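Local structure of scaffolding protein (Clostridium cellulolyticum, 1G43) at residues A[18-23]-A[123-128]; A[44-49]-A[131-136]; A[53-58]-A[116-121]; A[80-85]-A[92-97]. The protein probably binds crystalline cellulose as the family IIIa carbohydrate-binding module of a cellulosomal scaffoldin, tethering the enzyme complex to its substrate. All coordinates share one frame; numbering follows the deposited sequence.

Contact 1. Residues A[18-23]-A[123-128]. With CA (calcium ion), chain B.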
# COMPACT_ATOMS: atom_id res chain seq x y z
N SER A 18 13.58 -13.99 -0.71
CA SER A 18 14.06 -14.01 0.66
C SER A 18 14.68 -12.62 0.88
O SER A 18 15.68 -12.29 0.25
CB SER A 18 15.09 -15.13 0.81
OG SER A 18 15.82 -14.99 2.00
N SER A 19 14.08 -11.82 1.75
CA SER A 19 14.55 -10.46 1.94
C SER A 19 14.24 -10.01 3.35
O SER A 19 13.27 -10.47 3.95
CB SER A 19 13.82 -9.55 0.93
OG SER A 19 14.06 -8.16 1.12
N ASN A 20 15.07 -9.13 3.88
CA ASN A 20 14.80 -8.62 5.22
C ASN A 20 14.00 -7.31 5.17
O ASN A 20 13.82 -6.67 6.18
CB ASN A 20 16.08 -8.42 5.99
CG ASN A 20 17.06 -7.53 5.26
OD1 ASN A 20 16.69 -6.72 4.40
ND2 ASN A 20 18.33 -7.67 5.62
N SER A 21 13.55 -6.93 3.98
CA SER A 21 12.72 -5.73 3.79
C SER A 21 11.61 -6.09 2.83
O SER A 21 11.83 -6.81 1.86
CB SER A 21 13.48 -4.58 3.14
OG SER A 21 14.31 -3.92 4.03
N ILE A 22 10.42 -5.59 3.08
CA ILE A 22 9.33 -5.81 2.17
C ILE A 22 9.04 -4.42 1.64
O ILE A 22 8.86 -3.47 2.42
CB ILE A 22 8.13 -6.45 2.90
CG1 ILE A 22 8.61 -7.78 3.51
CG2 ILE A 22 6.94 -6.61 1.95
CD1 ILE A 22 7.54 -8.84 3.86
N TYR A 23 9.06 -4.26 0.32
CA TYR A 23 8.78 -2.96 -0.26
C TYR A 23 7.38 -3.02 -0.80
O TYR A 23 6.95 -4.08 -1.20
CB TYR A 23 9.74 -2.64 -1.42
CG TYR A 23 11.19 -2.54 -0.99
CD1 TYR A 23 11.94 -3.68 -0.71
CD2 TYR A 23 11.79 -1.30 -0.80
CE1 TYR A 23 13.22 -3.59 -0.25
CE2 TYR A 23 13.07 -1.20 -0.34
CZ TYR A 23 13.78 -2.35 -0.06
OH TYR A 23 15.06 -2.25 0.42
N TRP A 123 16.21 -7.28 11.60
CA TRP A 123 16.62 -7.45 10.23
C TRP A 123 16.69 -8.87 9.69
O TRP A 123 17.33 -9.10 8.68
CB TRP A 123 17.95 -6.74 9.98
CG TRP A 123 17.83 -5.30 10.23
CD1 TRP A 123 18.08 -4.66 11.40
CD2 TRP A 123 17.31 -4.31 9.33
NE1 TRP A 123 17.74 -3.32 11.29
CE2 TRP A 123 17.27 -3.09 10.03
CE3 TRP A 123 16.88 -4.35 8.00
CZ2 TRP A 123 16.81 -1.89 9.44
CZ3 TRP A 123 16.42 -3.16 7.41
CH2 TRP A 123 16.38 -1.95 8.14
N SER A 124 16.06 -9.83 10.35
CA SER A 124 16.07 -11.20 9.85
C SER A 124 15.19 -11.24 8.58
O SER A 124 14.35 -10.36 8.35
CB SER A 124 15.54 -12.20 10.91
OG SER A 124 14.23 -11.87 11.36
N ASN A 125 15.41 -12.27 7.78
CA ASN A 125 14.76 -12.48 6.51
C ASN A 125 13.32 -12.97 6.58
O ASN A 125 12.99 -13.78 7.42
CB ASN A 125 15.56 -13.50 5.69
CG ASN A 125 16.72 -12.87 4.91
OD1 ASN A 125 17.26 -11.82 5.27
ND2 ASN A 125 17.10 -13.54 3.82
N PHE A 126 12.50 -12.45 5.68
CA PHE A 126 11.11 -12.85 5.54
C PHE A 126 11.21 -13.85 4.39
O PHE A 126 12.26 -13.98 3.76
CB PHE A 126 10.20 -11.72 5.01
CG PHE A 126 9.89 -10.64 5.99
CD1 PHE A 126 10.56 -9.43 5.94
CD2 PHE A 126 8.86 -10.79 6.92
CE1 PHE A 126 10.20 -8.39 6.79
CE2 PHE A 126 8.50 -9.74 7.78
CZ PHE A 126 9.17 -8.55 7.71
N ASP A 127 10.11 -14.53 4.13
CA ASP A 127 10.00 -15.46 3.02
C ASP A 127 8.82 -14.84 2.28
O ASP A 127 7.67 -15.03 2.66
CB ASP A 127 9.66 -16.88 3.50
CG ASP A 127 9.32 -17.85 2.35
OD1 ASP A 127 9.43 -17.49 1.15
OD2 ASP A 127 8.92 -19.00 2.65
N GLN A 128 9.10 -14.07 1.25
CA GLN A 128 8.03 -13.44 0.53
C GLN A 128 7.28 -14.39 -0.38
O GLN A 128 6.16 -14.09 -0.78
CB GLN A 128 8.58 -12.31 -0.31
CG GLN A 128 9.32 -11.29 0.47
CD GLN A 128 9.33 -9.97 -0.24
OE1 GLN A 128 8.38 -9.20 -0.11
NE2 GLN A 128 10.37 -9.72 -1.05
CA CA B . 5.95 -14.84 4.45
O HOH W 1 13.64 -16.30 3.88
O HOH W 2 13.56 -7.73 8.57
O HOH W 3 19.49 -9.95 5.76
O HOH W 4 8.99 -6.58 -1.21
O HOH W 5 6.96 -12.27 4.30
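Ile22 lies across the phenyl ring of Phe126 at about a right angle, and this pair forms the dense side of the contact. The CD1 methyl of Ile22 sits over the middle of one ring face, 3.7 Å from the ring centroid of Phe126 and only 13° off the ring normal, while Ile22 CG1 closes on Phe126 CD1 at 3.5 Å. With CG1 of Ile22 anti to its own carbonyl carbon (chi1 -59°), the other branch, CG2, is left to meet the amide of Gln128, 3.6 Å from Gln128 OE1. That amide is held from outside by Ser15 and Pro16, which take its NE2. Ser19 O, at the edge of the Phe126 ring, accepts a nearly straight 2.7 Å bond from Phe126 N. Within its own segment, Ser19 OG donates to Ser21 O on an in-plane lone pair at 2.7 Å.

The opposite character prevails toward solvent. Asn125 ND2 reaches Ser18 OG at 2.7 Å through a bent bond, and waters bridge Ser18 OG to Phe126 O, Asn20 O to Ser124 O and, weakly at one end, Asn20 ND2 to Asn125 OD1. Asn20 CB rests 3.0 Å from Trp123 O. Asp127 O binds the calcium ion at 2.5 Å, so the chain after Phe126 leads into the calcium site of the CBM3 beta-sandwich, completed by Thr48, Asp50, Asn130 and Asp131.

Contact 2. Residues A[44-49]-A[131-136]. With CA (calcium ion), chain B.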
# COMPACT_ATOMS: atom_id res chain seq x y z
N ARG A 44 -3.91 -1.76 1.36
CA ARG A 44 -3.56 -2.98 2.08
C ARG A 44 -2.63 -3.92 1.31
O ARG A 44 -2.75 -4.09 0.09
CB ARG A 44 -4.81 -3.75 2.44
CG ARG A 44 -5.73 -3.04 3.38
CD ARG A 44 -6.83 -4.00 3.75
NE ARG A 44 -7.65 -3.50 4.83
CZ ARG A 44 -8.83 -4.02 5.13
NH1 ARG A 44 -9.29 -5.05 4.43
NH2 ARG A 44 -9.56 -3.51 6.12
N TYR A 45 -1.71 -4.56 2.04
CA TYR A 45 -0.74 -5.49 1.46
C TYR A 45 -0.73 -6.75 2.32
O TYR A 45 -0.26 -6.72 3.44
CB TYR A 45 0.66 -4.87 1.45
CG TYR A 45 1.73 -5.73 0.80
CD1 TYR A 45 1.98 -5.65 -0.56
CD2 TYR A 45 2.45 -6.67 1.54
CE1 TYR A 45 2.91 -6.48 -1.18
CE2 TYR A 45 3.39 -7.51 0.93
CZ TYR A 45 3.61 -7.41 -0.44
OH TYR A 45 4.47 -8.27 -1.07
N TYR A 46 -1.21 -7.85 1.77
CA TYR A 46 -1.31 -9.10 2.52
C TYR A 46 -0.08 -10.03 2.50
O TYR A 46 0.49 -10.27 1.45
CB TYR A 46 -2.56 -9.83 2.06
CG TYR A 46 -3.85 -9.10 2.40
CD1 TYR A 46 -4.31 -8.03 1.63
CD2 TYR A 46 -4.61 -9.49 3.50
CE1 TYR A 46 -5.50 -7.37 1.94
CE2 TYR A 46 -5.79 -8.85 3.82
CZ TYR A 46 -6.24 -7.79 3.04
OH TYR A 46 -7.44 -7.18 3.37
N TYR A 47 0.31 -10.56 3.65
CA TYR A 47 1.49 -11.43 3.72
C TYR A 47 1.45 -12.45 4.83
O TYR A 47 0.53 -12.44 5.67
CB TYR A 47 2.74 -10.57 3.94
CG TYR A 47 2.72 -9.80 5.25
CD1 TYR A 47 1.88 -8.71 5.41
CD2 TYR A 47 3.53 -10.18 6.32
CE1 TYR A 47 1.84 -7.99 6.59
CE2 TYR A 47 3.49 -9.46 7.53
CZ TYR A 47 2.64 -8.36 7.65
OH TYR A 47 2.60 -7.59 8.77
N THR A 48 2.44 -13.35 4.83
CA THR A 48 2.57 -14.33 5.90
C THR A 48 3.74 -13.87 6.75
O THR A 48 4.85 -13.66 6.26
CB THR A 48 2.78 -15.80 5.41
OG1 THR A 48 3.74 -15.84 4.35
CG2 THR A 48 1.43 -16.40 4.95
N GLN A 49 3.46 -13.69 8.02
CA GLN A 49 4.41 -13.21 9.01
C GLN A 49 5.71 -14.05 9.13
O GLN A 49 6.78 -13.51 9.32
CB GLN A 49 3.66 -13.16 10.35
CG GLN A 49 4.25 -12.24 11.36
CD GLN A 49 3.37 -12.10 12.60
OE1 GLN A 49 3.04 -13.09 13.26
NE2 GLN A 49 3.01 -10.87 12.91
N ASP A 131 3.67 -15.08 0.44
CA ASP A 131 2.92 -13.86 0.69
C ASP A 131 1.92 -13.64 -0.44
O ASP A 131 2.26 -13.57 -1.63
CB ASP A 131 3.84 -12.64 0.79
CG ASP A 131 4.73 -12.70 2.01
OD1 ASP A 131 4.51 -13.56 2.87
OD2 ASP A 131 5.66 -11.88 2.11
N TRP A 132 0.67 -13.54 -0.03
CA TRP A 132 -0.44 -13.34 -0.92
C TRP A 132 -0.28 -12.16 -1.87
O TRP A 132 -0.55 -12.30 -3.05
CB TRP A 132 -1.70 -13.15 -0.08
CG TRP A 132 -2.93 -13.36 -0.84
CD1 TRP A 132 -3.52 -14.56 -1.12
CD2 TRP A 132 -3.73 -12.36 -1.47
NE1 TRP A 132 -4.64 -14.37 -1.88
CE2 TRP A 132 -4.79 -13.02 -2.12
CE3 TRP A 132 -3.65 -10.96 -1.56
CZ2 TRP A 132 -5.76 -12.33 -2.84
CZ3 TRP A 132 -4.61 -10.29 -2.27
CH2 TRP A 132 -5.66 -10.97 -2.90
N SER A 133 0.16 -11.01 -1.38
CA SER A 133 0.29 -9.87 -2.30
C SER A 133 1.64 -9.79 -2.98
O SER A 133 1.93 -8.82 -3.66
CB SER A 133 0.07 -8.55 -1.56
OG SER A 133 -1.22 -8.51 -0.97
N TYR A 134 2.47 -10.81 -2.83
CA TYR A 134 3.79 -10.74 -3.42
C TYR A 134 3.98 -11.18 -4.85
O TYR A 134 3.49 -12.22 -5.30
CB TYR A 134 4.83 -11.50 -2.56
CG TYR A 134 6.24 -11.51 -3.17
CD1 TYR A 134 7.03 -10.36 -3.17
CD2 TYR A 134 6.74 -12.64 -3.82
CE1 TYR A 134 8.30 -10.33 -3.82
CE2 TYR A 134 8.01 -12.63 -4.47
CZ TYR A 134 8.77 -11.47 -4.46
OH TYR A 134 9.97 -11.45 -5.11
N THR A 135 4.69 -10.35 -5.58
CA THR A 135 5.09 -10.62 -6.93
C THR A 135 6.26 -9.70 -7.23
O THR A 135 6.25 -8.52 -6.88
CB THR A 135 3.97 -10.39 -7.96
OG1 THR A 135 4.44 -10.88 -9.22
CG2 THR A 135 3.63 -8.93 -8.10
N ALA A 136 7.29 -10.25 -7.84
CA ALA A 136 8.47 -9.45 -8.17
C ALA A 136 8.06 -8.53 -9.31
O ALA A 136 7.83 -8.98 -10.42
CB ALA A 136 9.61 -10.34 -8.58
CA CA B . 5.95 -14.84 4.45
O HOH W 6 5.78 -9.74 0.46
O HOH W 5 6.96 -12.27 4.30
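Three hydrogen bonds join the end of strand 41-47, and the Thr48 that follows it, to the loop segment 131-136, which opens with a type I turn from Asp131 to Tyr134. Ser133 brackets the peptide of Tyr46: Tyr46 N donates to Ser133 OG at 2.8 Å, and Ser133 N returns a bond to Tyr46 O at 2.9 Å. The same hydroxyl of Ser133 also has Lys145 O as a partner. Thr48 N points almost straight at Asp131 OD1, coming from above the carboxylate plane.

Metal bonds use that oxygen again. Calcium takes Asp131 OD1 at 2.5 Å and both OG1 and O of Thr48, the threonine hydroxyl being set between its backbone N and carbonyl carbon (chi1 44°) and thereby brought beside its own carbonyl. This is part of the calcium site of the CBM3 beta-sandwich, which Asp50, Asp127 and Asn130 complete. The other oxygen, Asp131 OD2, receives two waters: one is itself a calcium ligand, the other accepts from Tyr45 OH at 2.5 Å.

Ring packing completes the contact: Ser133 CB makes a CH-pi contact over one face of Tyr45, 3.7 Å from the ring centroid. Tyr45 and Tyr134 run side by side, with Tyr45 OH at the edge of the Tyr134 ring. Trp132 CE3 packs against Tyr46 CB at 3.9 Å.

Contact 3. Residues A[53-58]-A[116-121]. Unlike the reference sequence in segment 53-58: Trp58 (reference Leu).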
# COMPACT_ATOMS: atom_id res chain seq x y z
N LYS A 53 7.56 -11.12 15.12
CA LYS A 53 8.54 -10.15 15.59
C LYS A 53 8.09 -8.71 15.36
O LYS A 53 7.31 -8.43 14.46
CB LYS A 53 9.88 -10.36 14.87
CG LYS A 53 10.45 -11.75 15.02
CD LYS A 53 11.83 -11.86 14.40
CE LYS A 53 12.48 -13.18 14.81
NZ LYS A 53 13.89 -13.27 14.40
N PRO A 54 8.58 -7.78 16.18
CA PRO A 54 8.25 -6.35 16.07
C PRO A 54 8.68 -5.88 14.68
O PRO A 54 9.77 -6.20 14.23
CB PRO A 54 9.12 -5.70 17.13
CG PRO A 54 9.57 -6.82 18.01
CD PRO A 54 9.69 -8.00 17.12
N LEU A 55 7.83 -5.11 14.00
CA LEU A 55 8.12 -4.60 12.67
C LEU A 55 8.28 -3.08 12.69
O LEU A 55 7.79 -2.40 13.59
CB LEU A 55 6.99 -4.97 11.70
CG LEU A 55 6.72 -6.48 11.57
CD1 LEU A 55 5.66 -6.70 10.49
CD2 LEU A 55 7.99 -7.21 11.18
N THR A 56 9.03 -2.55 11.73
CA THR A 56 9.19 -1.11 11.63
C THR A 56 8.72 -0.70 10.26
O THR A 56 9.10 -1.32 9.27
CB THR A 56 10.66 -0.66 11.86
OG1 THR A 56 10.99 -0.87 13.23
CG2 THR A 56 10.85 0.84 11.57
N PHE A 57 7.85 0.30 10.21
CA PHE A 57 7.34 0.83 8.96
C PHE A 57 8.05 2.12 8.53
O PHE A 57 8.38 2.96 9.35
CB PHE A 57 5.86 1.13 9.09
CG PHE A 57 5.25 1.75 7.87
CD1 PHE A 57 4.75 0.97 6.84
CD2 PHE A 57 5.12 3.13 7.78
CE1 PHE A 57 4.12 1.54 5.74
CE2 PHE A 57 4.48 3.72 6.68
CZ PHE A 57 3.98 2.92 5.67
N TRP A 58 8.26 2.28 7.23
CA TRP A 58 8.90 3.49 6.68
C TRP A 58 8.18 3.95 5.42
O TRP A 58 7.79 3.12 4.61
CB TRP A 58 10.36 3.20 6.23
CG TRP A 58 11.36 3.09 7.32
CD1 TRP A 58 11.95 4.11 7.99
CD2 TRP A 58 11.92 1.88 7.84
NE1 TRP A 58 12.86 3.61 8.90
CE2 TRP A 58 12.86 2.25 8.83
CE3 TRP A 58 11.72 0.51 7.56
CZ2 TRP A 58 13.60 1.30 9.56
CZ3 TRP A 58 12.47 -0.44 8.29
CH2 TRP A 58 13.40 -0.03 9.27
N THR A 116 6.71 2.80 0.27
CA THR A 116 6.84 2.31 1.62
C THR A 116 7.64 1.02 1.72
O THR A 116 7.84 0.28 0.73
CB THR A 116 5.45 2.00 2.23
OG1 THR A 116 5.00 0.73 1.73
CG2 THR A 116 4.42 3.06 1.84
N ARG A 117 8.09 0.75 2.94
CA ARG A 117 8.80 -0.47 3.22
C ARG A 117 8.69 -0.77 4.70
O ARG A 117 8.36 0.10 5.50
CB ARG A 117 10.28 -0.35 2.78
CG ARG A 117 11.24 0.33 3.78
CD ARG A 117 12.59 0.65 3.13
NE ARG A 117 13.04 1.97 3.57
CZ ARG A 117 13.98 2.17 4.47
NH1 ARG A 117 14.60 1.15 5.04
NH2 ARG A 117 14.26 3.41 4.84
N PHE A 118 8.91 -2.03 5.05
CA PHE A 118 8.91 -2.41 6.43
C PHE A 118 9.84 -3.60 6.65
O PHE A 118 10.12 -4.36 5.73
CB PHE A 118 7.49 -2.67 6.97
CG PHE A 118 6.79 -3.83 6.35
CD1 PHE A 118 6.07 -3.68 5.18
CD2 PHE A 118 6.79 -5.06 6.98
CE1 PHE A 118 5.33 -4.74 4.64
CE2 PHE A 118 6.07 -6.13 6.46
CZ PHE A 118 5.33 -5.97 5.28
N ALA A 119 10.34 -3.74 7.87
CA ALA A 119 11.28 -4.81 8.19
C ALA A 119 11.18 -5.16 9.66
O ALA A 119 10.53 -4.46 10.44
CB ALA A 119 12.69 -4.33 7.86
N ARG A 120 11.78 -6.28 10.05
CA ARG A 120 11.74 -6.65 11.44
C ARG A 120 12.83 -5.85 12.13
O ARG A 120 13.82 -5.44 11.51
CB ARG A 120 12.02 -8.14 11.64
CG ARG A 120 10.97 -9.06 11.06
CD ARG A 120 11.54 -10.44 10.96
NE ARG A 120 10.61 -11.36 10.34
CZ ARG A 120 10.93 -12.57 9.90
NH1 ARG A 120 12.18 -12.99 10.02
NH2 ARG A 120 10.01 -13.35 9.34
N ASN A 121 12.63 -5.61 13.42
CA ASN A 121 13.60 -4.86 14.19
C ASN A 121 14.97 -5.55 14.21
O ASN A 121 15.98 -4.89 14.43
CB ASN A 121 13.08 -4.68 15.61
CG ASN A 121 11.85 -3.78 15.67
OD1 ASN A 121 11.33 -3.48 16.75
ND2 ASN A 121 11.36 -3.34 14.50
O HOH W 7 9.54 -1.14 15.42
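The guanidinium of Arg117 lies flat on the indole of Trp58, a residue that differs from the reference sequence (leucine there). Their planes are 2° apart, and Arg117 CZ stands 4.2 Å from the centroid of the five-membered ring of Trp58, a cation-pi contact over the face. Arg117 CG is placed between its own N and carbonyl carbon (chi1 83°), and the chain bends at chi3 to lay the group down; a salt bridge from its NE to Asp60 helps fix it. Thr56 CG2 covers the opposite face of the indole, and Ala119 CB touches its edge in plane, 3.9 Å from Trp58 CZ3.

On the other face of the sheet, Leu55 and Phe118 lie alongside, pointing the same way, with Leu55 CD1 4.0 Å from Phe118 CD2. Leu55 CD2 also runs along the arginine stem, 3.5 Å from Arg120 CG. Phe57 and Thr116 pass at a slant, Phe57 CE1 3.8 Å from Thr116 CB. Where the strands end, Asn121 crosses Pro54 at about a right angle and Asn121 N donates to Pro54 O at 3.0 Å.

Strands 55-58 and 116-120 run antiparallel, bonded in pairs at Thr56-Ala119 and Trp58-Arg117. Strand 111-120 is flanked by strand 55-66 and by strand 18-30, whose Ile22 meets Phe118; across the sandwich, Phe81 packs on Leu55, Phe57 and Phe118, and Leu95 on Phe57 and Phe118.

Contact 4. Residues A[80-85]-A[92-97]. With ZN (zinc ion), chain C.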
# COMPACT_ATOMS: atom_id res chain seq x y z
N SER A 80 0.24 0.34 9.45
CA SER A 80 -0.25 -0.47 10.56
C SER A 80 -0.23 -1.93 10.18
O SER A 80 -0.43 -2.27 9.02
CB SER A 80 -1.69 -0.11 10.92
OG SER A 80 -1.71 1.15 11.54
N PHE A 81 -0.00 -2.79 11.16
CA PHE A 81 0.04 -4.22 10.91
C PHE A 81 -1.04 -4.94 11.72
O PHE A 81 -1.02 -4.96 12.96
CB PHE A 81 1.43 -4.72 11.23
CG PHE A 81 2.49 -4.08 10.38
CD1 PHE A 81 2.62 -4.43 9.03
CD2 PHE A 81 3.36 -3.13 10.92
CE1 PHE A 81 3.61 -3.86 8.24
CE2 PHE A 81 4.35 -2.55 10.13
CZ PHE A 81 4.48 -2.92 8.79
N LYS A 82 -1.99 -5.55 11.02
CA LYS A 82 -3.09 -6.21 11.70
C LYS A 82 -3.26 -7.66 11.26
O LYS A 82 -2.88 -8.02 10.17
CB LYS A 82 -4.36 -5.42 11.44
CG LYS A 82 -4.15 -3.91 11.53
CD LYS A 82 -5.45 -3.10 11.38
CE LYS A 82 -5.11 -1.60 11.39
NZ LYS A 82 -6.28 -0.74 11.61
N ALA A 83 -3.86 -8.48 12.11
CA ALA A 83 -4.06 -9.87 11.76
C ALA A 83 -5.24 -10.08 10.83
O ALA A 83 -6.15 -9.25 10.73
CB ALA A 83 -4.26 -10.69 13.00
N VAL A 84 -5.19 -11.20 10.11
CA VAL A 84 -6.26 -11.58 9.20
C VAL A 84 -6.89 -12.76 9.92
O VAL A 84 -6.31 -13.83 10.02
CB VAL A 84 -5.73 -12.05 7.84
CG1 VAL A 84 -6.91 -12.30 6.90
CG2 VAL A 84 -4.79 -11.01 7.24
N SER A 85 -8.08 -12.54 10.47
CA SER A 85 -8.80 -13.60 11.20
C SER A 85 -10.10 -13.84 10.43
O SER A 85 -10.87 -12.91 10.22
CB SER A 85 -9.14 -13.12 12.62
OG SER A 85 -9.07 -14.18 13.56
N ASP A 92 -1.72 -14.21 6.74
CA ASP A 92 -2.14 -14.18 8.13
C ASP A 92 -2.09 -12.77 8.74
O ASP A 92 -2.55 -12.57 9.86
CB ASP A 92 -1.34 -15.17 9.01
CG ASP A 92 0.16 -15.03 8.87
OD1 ASP A 92 0.69 -13.92 8.97
OD2 ASP A 92 0.82 -16.05 8.67
N HIS A 93 -1.55 -11.81 7.99
CA HIS A 93 -1.50 -10.42 8.45
C HIS A 93 -1.53 -9.49 7.25
O HIS A 93 -1.39 -9.92 6.11
CB HIS A 93 -0.24 -10.11 9.27
CG HIS A 93 -0.20 -10.78 10.60
ND1 HIS A 93 0.21 -12.09 10.77
CD2 HIS A 93 -0.57 -10.34 11.82
CE1 HIS A 93 0.09 -12.42 12.04
NE2 HIS A 93 -0.38 -11.38 12.70
N TYR A 94 -1.69 -8.20 7.49
CA TYR A 94 -1.69 -7.29 6.39
C TYR A 94 -1.22 -5.91 6.78
O TYR A 94 -1.46 -5.45 7.88
CB TYR A 94 -3.08 -7.22 5.75
CG TYR A 94 -4.19 -6.52 6.54
CD1 TYR A 94 -4.43 -5.15 6.40
CD2 TYR A 94 -5.05 -7.25 7.38
CE1 TYR A 94 -5.50 -4.53 7.05
CE2 TYR A 94 -6.11 -6.64 8.03
CZ TYR A 94 -6.33 -5.28 7.86
OH TYR A 94 -7.37 -4.68 8.51
N LEU A 95 -0.49 -5.27 5.88
CA LEU A 95 -0.04 -3.92 6.11
C LEU A 95 -1.19 -3.02 5.71
O LEU A 95 -1.85 -3.30 4.73
CB LEU A 95 1.17 -3.60 5.22
CG LEU A 95 1.47 -2.11 4.95
CD1 LEU A 95 1.67 -1.30 6.23
CD2 LEU A 95 2.69 -2.04 4.06
N GLU A 96 -1.45 -1.98 6.48
CA GLU A 96 -2.48 -1.04 6.08
C GLU A 96 -1.83 0.32 6.03
O GLU A 96 -1.35 0.81 7.04
CB GLU A 96 -3.65 -0.99 7.05
CG GLU A 96 -4.72 -0.01 6.56
CD GLU A 96 -5.96 -0.03 7.40
OE1 GLU A 96 -5.91 0.46 8.55
OE2 GLU A 96 -6.99 -0.53 6.92
N VAL A 97 -1.80 0.91 4.85
CA VAL A 97 -1.21 2.23 4.68
C VAL A 97 -2.32 3.28 4.72
O VAL A 97 -3.36 3.14 4.07
CB VAL A 97 -0.45 2.32 3.34
CG1 VAL A 97 0.18 3.68 3.19
CG2 VAL A 97 0.63 1.28 3.29
ZN ZN C . -0.52 -11.10 14.66
O HOH W 8 -2.13 2.57 9.12
O HOH W 9 0.01 -12.02 15.68
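Glu96 O is gripped by two donors: Ser80 N of the partner strand, 2.9 Å away, and a water 2.8 Å from Glu96 O that also meets Ser80 OG. Further backbone bonds run from Glu96 N to Ser80 O, both ways between Lys82 and Tyr94, and from Val84 N to Asp92 O.

The two segments are arms of an antiparallel beta hairpin, 77-88 with 91-99, at the outer side of a five-stranded sheet of the sandwich; Asp92 and His93 together facing Tyr47 of the next strand form a classic beta bulge. At this bulge His93 ND1 donates to Asp92 OD1 at 2.6 Å, close to the imidazole plane, which helps fix the rotation of the ring; Asp92 OD1 also accepts from Gln49 N. His93 NE2 binds a zinc ion at 2.0 Å. CG of His93 is anti to the carbonyl carbon (chi1 -69°), which brings His93 CD2 within 3.5 Å of Ala83 CA.

On the Tyr94 face, Lys82 CB sits over the phenol ring while Val84 CG2 comes in at its edge, 3.8 Å from Tyr94 CD2. Extended past that ring, Lys82 NZ makes a weak 3.3 Å salt bridge with Glu96 OE1. On the reverse face Phe81 slants across Leu95, its CE1 3.8 Å from Leu95 CD1.

Overall arrangement
The four contacts sample both layers of a CBM3 beta-sandwich. Contacts 1 and 3, centres 10 Å apart, belong to the sheet that holds strands 18-30, 55-66 and 111-120. Contacts 2 and 4, also 10 Å apart, share the other large sheet through neighbouring strands 41-47 and 91-99. Contact 4, a local hairpin, is nested within contact 3, which is itself nested within both contact 1 and contact 2; the last two interleave along the chain. Contacts 3 and 4, 13 Å apart, meet through the phenylalanine and leucine side chains between the layers. Contacts 1 and 2, 11 Å apart, share the calcium ion, which thereby ties distant parts of the chain together.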